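Local coordinates for protein glutathione S-transferase (Vibrio parahaemolyticus, PDB 7MIQ) that probably catalyses the conjugation of glutathione to electrophilic compounds, as a glutathione S-transferase of the Gtt2 class, at residues Thr9-Arg14 with Lys51-Glu56; Leu3-Met8 with Val26-Leu31. All coordinates share one frame; numbering follows the deposited sequence.

Read from the N terminus, strand 2-5 leads through T6-M8 into helix 10-22, and the chain then returns as strand 27-30. Contact 2, L3-M8 with V26-L31, closes this right-handed beta-alpha-beta loop by laying the two strands parallel. Contact 1, T9-R14 with K51-E56, closes a longer loop, joining the first turn of the helix to the cis-proline turn that leads into strand 54-56. The segments alternate along the chain, so the two loops cross. Strand 2-5 is the common element: Y4 N bonds to L54 O on its antiparallel side, while E5 CB touches C12 SG. Together the contacts tie helix, turn and sheet into one thioredoxin-like N-terminal domain.

Contact 1 of 2, residues Thr9-Arg14 with Lys51-Glu56; sequences TPSCKR and KVPLLE
S11 and C12, on the first turn of helix 10-22, meet V52 and P53 at the cis-proline turn characteristic of the thioredoxin fold in glutathione S-transferases. The one hydrogen bond between the segments is long: S11 OG donates to V52 O at 3.3 Å, arriving from above the carbonyl plane, 37° out of it. OG sits between its backbone N and carbonyl carbon (chi1 59°), a setting that brings the hydroxyl over to the turn, where P53 CD also packs 3.6 Å from S11 OG. C12 supplies the apolar half. Its sulfur meets one branch of V52, SG to CG2 at 3.8 Å, and lies 3.9 Å from CB of P53, so that the thiol touches both residues of the cis peptide.

Around these residues lie further parts of the domain. P53 also packs on I69 of helix 66-76 and on L3 of strand 2-5; V52 is hydrogen-bonded through its backbone to N38. In glutathione S-transferases this helix start and cis-proline turn generally border the glutathione site. Here the ring of P53 also abuts the helix backbone, its CG lying 3.7 Å from S11 O.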
loop_
_atom_site.group_PDB
_atom_site.type_symbol
_atom_site.label_atom_id
_atom_site.label_comp_id
_atom_site.label_asym_id
_atom_site.label_seq_id
_atom_site.Cartn_x
_atom_site.Cartn_y
_atom_site.Cartn_z
ATOM N N THR A 9 12.288 -7.926 14.011
ATOM C CA THR A 9 10.917 -7.932 13.544
ATOM C C THR A 9 10.911 -7.587 12.060
ATOM O O THR A 9 11.744 -6.791 11.600
ATOM C CB THR A 9 10.029 -6.956 14.336
ATOM O OG1 THR A 9 8.650 -7.211 14.045
ATOM C CG2 THR A 9 10.349 -5.522 13.995
ATOM N N PRO A 10 10.013 -8.202 11.288
ATOM C CA PRO A 10 10.053 -8.018 9.825
ATOM C C PRO A 10 9.907 -6.578 9.363
ATOM O O PRO A 10 10.608 -6.168 8.429
ATOM C CB PRO A 10 8.884 -8.886 9.338
ATOM C CG PRO A 10 8.732 -9.933 10.394
ATOM C CD PRO A 10 9.040 -9.234 11.689
ATOM N N SER A 11 9.020 -5.797 9.989
ATOM C CA SER A 11 8.795 -4.426 9.539
ATOM C C SER A 11 10.063 -3.590 9.657
ATOM O O SER A 11 10.357 -2.762 8.785
ATOM C CB SER A 11 7.653 -3.794 10.337
ATOM O OG SER A 11 7.947 -3.791 11.726
ATOM N N CYS A 12 10.834 -3.797 10.727
ATOM C CA CYS A 12 12.083 -3.059 10.889
ATOM C C CYS A 12 13.176 -3.596 9.973
ATOM O O CYS A 12 13.999 -2.822 9.468
ATOM C CB CYS A 12 12.531 -3.103 12.353
ATOM S SG CYS A 12 11.376 -2.286 13.485
ATOM N N LYS A 13 13.202 -4.912 9.742
ATOM C CA LYS A 13 14.177 -5.478 8.812
ATOM C C LYS A 13 13.958 -4.979 7.389
ATOM O O LYS A 13 14.907 -4.926 6.599
ATOM C CB LYS A 13 14.120 -7.008 8.844
ATOM C CG LYS A 13 14.743 -7.642 10.084
ATOM C CD LYS A 13 16.212 -7.272 10.224
ATOM C CE LYS A 13 16.853 -8.002 11.394
ATOM N NZ LYS A 13 18.304 -7.701 11.518
ATOM N N ARG A 14 12.719 -4.631 7.031
ATOM C CA ARG A 14 12.483 -4.048 5.713
ATOM C C ARG A 14 13.303 -2.777 5.531
ATOM O O ARG A 14 13.876 -2.543 4.460
ATOM C CB ARG A 14 10.995 -3.759 5.515
ATOM C CG ARG A 14 10.127 -5.004 5.373
ATOM C CD ARG A 14 8.655 -4.632 5.285
ATOM N NE ARG A 14 8.285 -4.143 3.961
ATOM C CZ ARG A 14 7.064 -3.748 3.627
ATOM N NH1 ARG A 14 6.076 -3.737 4.508
ATOM N NH2 ARG A 14 6.829 -3.354 2.379
ATOM N N LYS A 51 3.306 2.188 15.496
ATOM C CA LYS A 51 4.169 1.024 15.387
ATOM C C LYS A 51 5.593 1.442 15.046
ATOM O O LYS A 51 5.851 2.568 14.612
ATOM C CB LYS A 51 3.647 0.036 14.331
ATOM C CG LYS A 51 2.350 -0.661 14.717
ATOM C CD LYS A 51 1.876 -1.602 13.623
ATOM C CE LYS A 51 0.564 -2.273 14.001
ATOM N NZ LYS A 51 -0.514 -1.281 14.268
ATOM N N VAL A 52 6.519 0.512 15.269
ATOM C CA VAL A 52 7.891 0.617 14.777
ATOM C C VAL A 52 7.925 -0.057 13.411
ATOM O O VAL A 52 7.105 -0.950 13.147
ATOM C CB VAL A 52 8.896 -0.029 15.748
ATOM C CG1 VAL A 52 8.900 0.701 17.079
ATOM C CG2 VAL A 52 8.583 -1.507 15.941
ATOM N N PRO A 53 8.852 0.312 12.513
ATOM C CA PRO A 53 9.927 1.297 12.691
ATOM C C PRO A 53 9.452 2.747 12.654
ATOM O O PRO A 53 8.396 3.052 12.097
ATOM C CB PRO A 53 10.853 1.016 11.506
ATOM C CG PRO A 53 9.938 0.501 10.452
ATOM C CD PRO A 53 8.906 -0.321 11.183
ATOM N N LEU A 54 10.249 3.630 13.250
ATOM C CA LEU A 54 9.945 5.056 13.294
ATOM C C LEU A 54 11.230 5.820 13.026
ATOM O O LEU A 54 12.223 5.628 13.733
ATOM C CB LEU A 54 9.350 5.456 14.649
ATOM C CG LEU A 54 8.903 6.913 14.807
ATOM C CD1 LEU A 54 7.803 7.252 13.807
ATOM C CD2 LEU A 54 8.434 7.181 16.237
ATOM N N LEU A 55 11.213 6.673 12.006
ATOM C CA LEU A 55 12.364 7.497 11.655
ATOM C C LEU A 55 12.171 8.898 12.217
ATOM O O LEU A 55 11.108 9.500 12.039
ATOM C CB LEU A 55 12.549 7.566 10.140
ATOM C CG LEU A 55 13.749 8.396 9.682
ATOM C CD1 LEU A 55 15.048 7.683 10.043
ATOM C CD2 LEU A 55 13.669 8.671 8.193
ATOM N N GLU A 56 13.195 9.415 12.892
ATOM C CA GLU A 56 13.152 10.749 13.478
ATOM C C GLU A 56 14.226 11.602 12.818
ATOM O O GLU A 56 15.414 11.272 12.892
ATOM C CB GLU A 56 13.353 10.693 14.994
ATOM C CG GLU A 56 13.110 12.017 15.704
ATOM C CD GLU A 56 13.331 11.923 17.204
ATOM O OE1 GLU A 56 14.378 11.385 17.623
ATOM O OE2 GLU A 56 12.452 12.380 17.963
#

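Contact 2 of 2, residues Leu3-Met8 with Val26-Leu31; sequences LYETAM and VERVAL
L3, Y4 and E5 pair in parallel with R28, V29 and A30, the strand pairing of a beta-alpha-beta unit whose helix, 10-22, covers the face bearing L3, E5 and R28. Four backbone hydrogen bonds form the ladder: L3 N to E27 O, V29 N to L3 O, E5 N to V29 O and L31 N to E5 O. The strand axes are turned 32° from each other. Beyond the ladder, a water takes the N-H of A7 and donates to L31 O.

The apolar contacts divide between the two faces. On one, the Y4 ring lies beside V29, Y4 CD2 to V29 CB 3.6 Å, with L31 CD2 at the ring edge, 4.0 Å from Y4 CD2; the Y4 hydroxyl bonds to E56. On the other, L3 CD2 rests over one face of the R28 guanidinium, 3.7 Å above its plane and offset toward the rim.

The charged contact lies on that second face. R28 bends at chi2 (-62°), bringing its end back toward strand 2-5, where NH1 forms a salt bridge with E5, 3.1 Å to OE1 and 3.2 Å to OE2. Both bonds are weak, and the carboxylate and guanidinium planes stand 66° apart. With S16 OG of the covering helix also bonded to NH1, three acceptors share two N-H groups, which fits these weak bonds; strand register probably rests more on the backbone ladder.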
loop_
_atom_site.group_PDB
_atom_site.type_symbol
_atom_site.label_atom_id
_atom_site.label_comp_id
_atom_site.label_asym_id
_atom_site.label_seq_id
_atom_site.Cartn_x
_atom_site.Cartn_y
_atom_site.Cartn_z
ATOM N N LEU A 3 16.658 6.023 13.971
ATOM C CA LEU A 3 15.707 4.987 13.575
ATOM C C LEU A 3 15.346 4.161 14.804
ATOM O O LEU A 3 16.198 3.450 15.352
ATOM C CB LEU A 3 16.293 4.105 12.473
ATOM C CG LEU A 3 15.423 2.954 11.965
ATOM C CD1 LEU A 3 14.120 3.483 11.378
ATOM C CD2 LEU A 3 16.190 2.124 10.940
ATOM N N TYR A 4 14.089 4.255 15.232
ATOM C CA TYR A 4 13.584 3.495 16.369
ATOM C C TYR A 4 13.057 2.148 15.892
ATOM O O TYR A 4 12.234 2.086 14.972
ATOM C CB TYR A 4 12.476 4.267 17.088
ATOM C CG TYR A 4 12.932 5.574 17.702
ATOM C CD1 TYR A 4 12.957 6.745 16.954
ATOM C CD2 TYR A 4 13.335 5.635 19.032
ATOM C CE1 TYR A 4 13.375 7.940 17.516
ATOM C CE2 TYR A 4 13.754 6.825 19.600
ATOM C CZ TYR A 4 13.770 7.973 18.837
ATOM O OH TYR A 4 14.185 9.160 19.400
ATOM N N GLU A 5 13.515 1.075 16.530
ATOM C CA GLU A 5 13.222 -0.265 16.042
ATOM C C GLU A 5 13.277 -1.238 17.206
ATOM O O GLU A 5 13.857 -0.943 18.256
ATOM C CB GLU A 5 14.218 -0.682 14.953
ATOM C CG GLU A 5 15.664 -0.703 15.449
ATOM C CD GLU A 5 16.660 -1.115 14.384
ATOM O OE1 GLU A 5 16.251 -1.316 13.221
ATOM O OE2 GLU A 5 17.856 -1.242 14.718
ATOM N N THR A 6 12.659 -2.400 17.011
ATOM C CA THR A 6 12.873 -3.540 17.890
ATOM C C THR A 6 13.869 -4.498 17.239
ATOM O O THR A 6 14.193 -4.389 16.053
ATOM C CB THR A 6 11.554 -4.248 18.229
ATOM O OG1 THR A 6 10.896 -4.669 17.031
ATOM C CG2 THR A 6 10.631 -3.314 19.004
ATOM N N ALA A 7 14.354 -5.450 18.040
ATOM C CA ALA A 7 15.588 -6.152 17.700
ATOM C C ALA A 7 15.437 -7.027 16.461
ATOM O O ALA A 7 16.347 -7.082 15.624
ATOM C CB ALA A 7 16.054 -6.994 18.889
ATOM N N MET A 8 14.311 -7.732 16.327
ATOM C CA MET A 8 14.188 -8.750 15.280
ATOM C C MET A 8 12.711 -8.835 14.888
ATOM O O MET A 8 11.962 -9.686 15.376
ATOM C CB MET A 8 14.728 -10.098 15.753
ATOM C CG MET A 8 14.676 -11.221 14.724
ATOM S SD MET A 8 15.684 -10.914 13.260
ATOM C CE MET A 8 17.335 -11.027 13.933
ATOM N N VAL A 26 22.372 5.153 9.804
ATOM C CA VAL A 26 21.486 5.921 10.676
ATOM C C VAL A 26 21.602 5.371 12.091
ATOM O O VAL A 26 21.624 4.152 12.289
ATOM C CB VAL A 26 20.019 5.859 10.195
ATOM C CG1 VAL A 26 19.098 6.569 11.177
ATOM C CG2 VAL A 26 19.880 6.460 8.804
ATOM N N GLU A 27 21.665 6.269 13.079
ATOM C CA GLU A 27 21.741 5.837 14.468
ATOM C C GLU A 27 20.471 5.085 14.845
ATOM O O GLU A 27 19.359 5.542 14.568
ATOM C CB GLU A 27 21.938 7.031 15.399
ATOM C CG GLU A 27 21.877 6.656 16.875
ATOM C CD GLU A 27 22.020 7.849 17.803
ATOM O OE1 GLU A 27 22.642 8.852 17.397
ATOM O OE2 GLU A 27 21.510 7.782 18.941
ATOM N N ARG A 28 20.640 3.927 15.465
ATOM C CA ARG A 28 19.520 3.091 15.874
ATOM C C ARG A 28 19.233 3.296 17.353
ATOM O O ARG A 28 20.153 3.450 18.160
ATOM C CB ARG A 28 19.812 1.614 15.612
ATOM C CG ARG A 28 20.414 1.331 14.249
ATOM C CD ARG A 28 19.466 1.721 13.134
ATOM N NE ARG A 28 20.003 1.358 11.828
ATOM C CZ ARG A 28 19.715 0.233 11.188
ATOM N NH1 ARG A 28 18.883 -0.658 11.699
ATOM N NH2 ARG A 28 20.273 -0.002 10.005
ATOM N N VAL A 29 17.951 3.296 17.703
ATOM C CA VAL A 29 17.509 3.325 19.091
ATOM C C VAL A 29 16.644 2.095 19.318
ATOM O O VAL A 29 15.602 1.937 18.671
ATOM C CB VAL A 29 16.731 4.607 19.423
ATOM C CG1 VAL A 29 16.264 4.579 20.869
ATOM C CG2 VAL A 29 17.580 5.843 19.141
ATOM N N ALA A 30 17.072 1.225 20.228
ATOM C CA ALA A 30 16.312 0.021 20.533
ATOM C C ALA A 30 15.119 0.351 21.420
ATOM O O ALA A 30 15.224 1.150 22.356
ATOM C CB ALA A 30 17.201 -1.019 21.219
ATOM N N LEU A 31 13.977 -0.268 21.116
ATOM C CA LEU A 31 12.774 -0.186 21.930
ATOM C C LEU A 31 12.374 -1.580 22.396
ATOM O O LEU A 31 12.782 -2.589 21.816
ATOM C CB LEU A 31 11.604 0.436 21.155
ATOM C CG LEU A 31 11.778 1.820 20.532
ATOM C CD1 LEU A 31 10.478 2.273 19.896
ATOM C CD2 LEU A 31 12.227 2.808 21.581
HETATM O O HOH W 1 13.473 -5.106 21.001
#